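Long-range contact in extracellular solute-binding protein, family 1 (Trichodesmium erythraeum IMS101, PDB 6G7N), which binds ferric iron and probably delivers it to an ABC transporter as the solute-binding component of an iron uptake system: residues K100-I105 / M219-Q224. Sequence-based numbering, arbitrary orientation.
With DAL (D-alanine), chain C.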
ATOM      1  N   LYS A 100      -2.015   6.701  -1.398  1.00  9.71           N
ATOM      2  CA  LYS A 100      -0.691   6.310  -0.966  1.00 10.42           C
ATOM      3  C   LYS A 100      -0.701   5.911   0.502  1.00  9.84           C
ATOM      4  O   LYS A 100      -1.342   6.546   1.339  1.00 10.47           O
ATOM      5  CB  LYS A 100       0.268   7.546  -1.164  1.00 14.43           C
ATOM      6  CG  LYS A 100       1.667   7.501  -0.663  1.00 14.84           C
ATOM      7  CD  LYS A 100       2.315   8.807  -1.099  1.00 14.57           C
ATOM      8  CE  LYS A 100       1.893  10.111  -0.424  1.00 14.60           C
ATOM      9  NZ  LYS A 100       2.834  11.203  -0.780  1.00 14.27           N
ATOM     10  N   ARG A 101       0.073   4.867   0.802  1.00  9.67           N
ATOM     11  CA  ARG A 101       0.308   4.388   2.168  1.00  9.46           C
ATOM     12  C   ARG A 101       1.810   4.346   2.402  1.00  9.51           C
ATOM     13  O   ARG A 101       2.595   4.265   1.487  1.00 10.72           O
ATOM     14  CB  ARG A 101      -0.359   3.030   2.417  1.00 10.35           C
ATOM     15  CG  ARG A 101       0.082   1.885   1.481  1.00 10.34           C
ATOM     16  CD  ARG A 101      -0.766   1.706   0.226  1.00 10.26           C
ATOM     17  NE  ARG A 101      -2.174   1.456   0.471  1.00 10.33           N
ATOM     18  CZ  ARG A 101      -2.679   0.318   0.975  1.00 10.50           C
ATOM     19  NH1 ARG A 101      -3.964   0.247   1.242  1.00 11.40           N
ATOM     20  NH2 ARG A 101      -1.906  -0.730   1.240  1.00 11.19           N
ATOM     21  N   ALA A 102       2.211   4.373   3.665  1.00  9.69           N
ATOM     22  CA  ALA A 102       3.635   4.242   4.043  1.00  9.96           C
ATOM     23  C   ALA A 102       3.799   3.051   4.962  1.00  9.64           C
ATOM     24  O   ALA A 102       2.969   2.820   5.839  1.00 10.47           O
ATOM     25  CB  ALA A 102       4.124   5.501   4.755  1.00 11.23           C
ATOM     26  N   ARG A 103       4.875   2.276   4.762  1.00  9.58           N
ATOM     27  CA  ARG A 103       5.168   1.168   5.664  1.00 10.03           C
ATOM     28  C   ARG A 103       6.190   1.684   6.673  1.00  9.92           C
ATOM     29  O   ARG A 103       7.326   1.998   6.322  1.00 11.02           O
ATOM     30  CB  ARG A 103       5.604  -0.098   4.917  1.00 10.41           C
ATOM     31  CG  ARG A 103       5.539  -1.359   5.785  1.00 10.83           C
ATOM     32  CD  ARG A 103       5.249  -2.611   4.968  1.00 10.61           C
ATOM     33  NE  ARG A 103       4.942  -3.788   5.774  1.00 10.97           N
ATOM     34  CZ  ARG A 103       3.765  -3.985   6.384  1.00 10.57           C
ATOM     35  NH1 ARG A 103       2.781  -3.104   6.305  1.00 10.55           N
ATOM     36  NH2 ARG A 103       3.567  -5.101   7.090  1.00 11.65           N
ATOM     37  N   VAL A 104       5.727   1.831   7.915  1.00  9.62           N
ATOM     38  CA  VAL A 104       6.397   2.619   8.934  1.00 10.40           C
ATOM     39  C   VAL A 104       6.761   1.776  10.133  1.00  9.66           C
ATOM     40  O   VAL A 104       6.283   0.653  10.299  1.00 10.42           O
ATOM     41  CB  VAL A 104       5.528   3.817   9.348  1.00 11.85           C
ATOM     42  CG1 VAL A 104       5.265   4.700   8.131  1.00 13.25           C
ATOM     43  CG2 VAL A 104       4.230   3.349  10.007  1.00 13.58           C
ATOM     44  N   ILE A 105       7.591   2.383  11.007  1.00 10.60           N
ATOM     45  CA  ILE A 105       7.906   1.764  12.299  1.00 10.70           C
ATOM     46  C   ILE A 105       6.875   2.251  13.310  1.00 11.23           C
ATOM     47  O   ILE A 105       6.746   3.458  13.580  1.00 13.81           O
ATOM     48  CB  ILE A 105       9.321   2.092  12.768  1.00 12.27           C
ATOM     49  CG1 ILE A 105      10.368   1.520  11.806  1.00 12.50           C
ATOM     50  CG2 ILE A 105       9.560   1.515  14.167  1.00 14.22           C
ATOM     51  CD1 ILE A 105      11.767   2.064  12.006  1.00 13.94           C
ATOM     52  N   MET A 219       4.071   6.549  15.410  1.00 14.23           N
ATOM     53  CA  MET A 219       4.443   6.243  14.026  0.50 14.65           C
ATOM     54  C   MET A 219       5.703   6.986  13.671  1.00 13.12           C
ATOM     55  O   MET A 219       5.742   8.200  13.798  1.00 16.98           O
ATOM     56  CB  MET A 219       3.325   6.726  13.097  0.50 17.30           C
ATOM     57  CG  MET A 219       3.703   6.699  11.634  0.50 17.58           C
ATOM     58  SD  MET A 219       2.275   6.968  10.579  0.50 20.84           S
ATOM     59  CE  MET A 219       1.091   5.936  11.369  0.50 15.06           C
ATOM     60  N   PHE A 220       6.712   6.260  13.176  1.00 11.70           N
ATOM     61  CA  PHE A 220       7.990   6.838  12.779  1.00 11.74           C
ATOM     62  C   PHE A 220       8.219   6.547  11.289  1.00 10.71           C
ATOM     63  O   PHE A 220       8.192   5.392  10.869  1.00 11.36           O
ATOM     64  CB  PHE A 220       9.122   6.247  13.624  1.00 12.15           C
ATOM     65  CG  PHE A 220      10.470   6.858  13.389  1.00 12.27           C
ATOM     66  CD1 PHE A 220      10.870   7.994  14.078  1.00 14.12           C
ATOM     67  CD2 PHE A 220      11.320   6.329  12.435  1.00 13.36           C
ATOM     68  CE1 PHE A 220      12.118   8.545  13.873  1.00 15.45           C
ATOM     69  CE2 PHE A 220      12.563   6.893  12.215  1.00 14.07           C
ATOM     70  CZ  PHE A 220      12.956   8.000  12.925  1.00 15.25           C
ATOM     71  N   PHE A 221       8.485   7.606  10.525  1.00 11.23           N
ATOM     72  CA  PHE A 221       8.732   7.510   9.082  1.00 11.06           C
ATOM     73  C   PHE A 221      10.232   7.312   8.869  1.00 11.07           C
ATOM     74  O   PHE A 221      11.004   8.232   9.110  1.00 13.19           O
ATOM     75  CB  PHE A 221       8.255   8.800   8.397  1.00 12.33           C
ATOM     76  CG  PHE A 221       6.776   9.056   8.581  1.00 12.67           C
ATOM     77  CD1 PHE A 221       5.832   8.274   7.952  1.00 13.93           C
ATOM     78  CD2 PHE A 221       6.327  10.076   9.397  1.00 14.21           C
ATOM     79  CE1 PHE A 221       4.474   8.467   8.094  1.00 14.25           C
ATOM     80  CE2 PHE A 221       4.958  10.285   9.565  1.00 15.36           C
ATOM     81  CZ  PHE A 221       4.031   9.485   8.911  1.00 15.36           C
ATOM     82  N   PRO A 222      10.686   6.116   8.410  1.00 10.69           N
ATOM     83  CA  PRO A 222      12.106   5.875   8.423  1.00 10.51           C
ATOM     84  C   PRO A 222      12.850   6.506   7.245  1.00 10.01           C
ATOM     85  O   PRO A 222      12.266   6.895   6.222  1.00 11.25           O
ATOM     86  CB  PRO A 222      12.199   4.336   8.359  1.00 11.90           C
ATOM     87  CG  PRO A 222      10.860   3.846   8.803  1.00 11.75           C
ATOM     88  CD  PRO A 222       9.938   4.868   8.217  1.00 10.92           C
ATOM     89  N   ASN A 223      14.168   6.584   7.423  1.00  9.78           N
ATOM     90  CA  ASN A 223      15.116   6.980   6.378  1.00 10.31           C
ATOM     91  C   ASN A 223      14.940   8.446   5.931  1.00 10.96           C
ATOM     92  O   ASN A 223      15.320   8.817   4.814  1.00 11.23           O
ATOM     93  CB  ASN A 223      15.142   6.025   5.162  1.00 10.42           C
ATOM     94  CG  ASN A 223      15.575   4.601   5.514  1.00 10.65           C
ATOM     95  OD1 ASN A 223      14.980   3.952   6.365  1.00 10.47           O
ATOM     96  ND2 ASN A 223      16.643   4.101   4.851  1.00 11.32           N
ATOM     97  N   GLN A 224      14.503   9.303   6.856  1.00 11.69           N
ATOM     98  CA  GLN A 224      14.318  10.719   6.546  1.00 13.41           C
ATOM     99  C   GLN A 224      15.580  11.472   6.230  1.00 13.66           C
ATOM    100  O   GLN A 224      15.514  12.477   5.529  1.00 16.16           O
ATOM    101  CB  GLN A 224      13.589  11.418   7.696  1.00 14.29           C
ATOM    102  CG  GLN A 224      12.166  10.914   7.859  1.00 15.60           C
ATOM    103  CD  GLN A 224      11.334  11.210   6.638  1.00 14.26           C
ATOM    104  OE1 GLN A 224      11.033  12.398   6.348  1.00 16.56           O
ATOM    105  NE2 GLN A 224      10.988  10.170   5.859  1.00 15.87           N
TER
HETATM  106  N   DAL C 401      -6.015  -4.300   3.460  0.80 20.99           N
HETATM  107  CA  DAL C 401      -7.121  -3.431   2.935  0.80 22.85           C
HETATM  108  CB  DAL C 401      -7.943  -4.184   1.900  0.80 27.91           C
HETATM  109  C   DAL C 401      -6.639  -2.121   2.405  0.80 18.87           C
HETATM  110  O   DAL C 401      -5.435  -1.859   2.596  0.80 16.87           O
HETATM  111  OXT DAL C 401      -7.469  -1.378   1.812  0.80 21.78           O
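With chi1 of -60°, Val104 sends its two methyl groups to different partners: CG1, beside the backbone N, comes up to the Phe221 ring, with CD1 at 3.6 Å, whereas CG2, held between the backbone N and the carbonyl carbon, meets CG of Met219 at 3.8 Å in the conformer described here. The Phe221 side chain extends alongside Val104 in the same direction, and in that conformer CG of Met219 lies over one face of its ring, off-centre and near the ring's margin, while CB of Ala102 stands at the ring edge. In Ile105, CG1 takes the place beside the backbone N, and from there Ile105 CG1 and CD1 each lie 3.8 Å from Pro222 CG. Backbone pairing fixes this register: Ile105 N donates to Phe220 O at 3.1 Å and Phe220 N to Ile105 O at 2.8 Å, both in the carbonyl plane, as expected of an antiparallel hydrogen-bonded pair. The bridge joins strand 96-108 to the end of strand 217-220 in the mixed sheet of a periplasmic-binding-protein fold. Beyond Phe220 the chain leaves the sheet; the run from Ala102 to Ile105 and that from Met219 to Pro222, which includes this departure, lie 98° apart. The same long strand carries Arg101 into the ligand pocket; NH1 donates to the D-alanine carboxylate O at 2.9 Å, a nearly straight bond (163°) made at the guanidinium edge. Glu270 forms a salt bridge with this same NH1, a second anchor for the group. A leucine in place of Arg101 would probably leave the D-alanine carboxylate without this donor and Glu270 without the guanidinium as partner. The CB of Arg103 points away from 219-224, and its NH1 forms a salt bridge with Asp177, the side chain lying about 7 Å from the ferric ion, which is bound by Tyr141, Tyr197 and Tyr198.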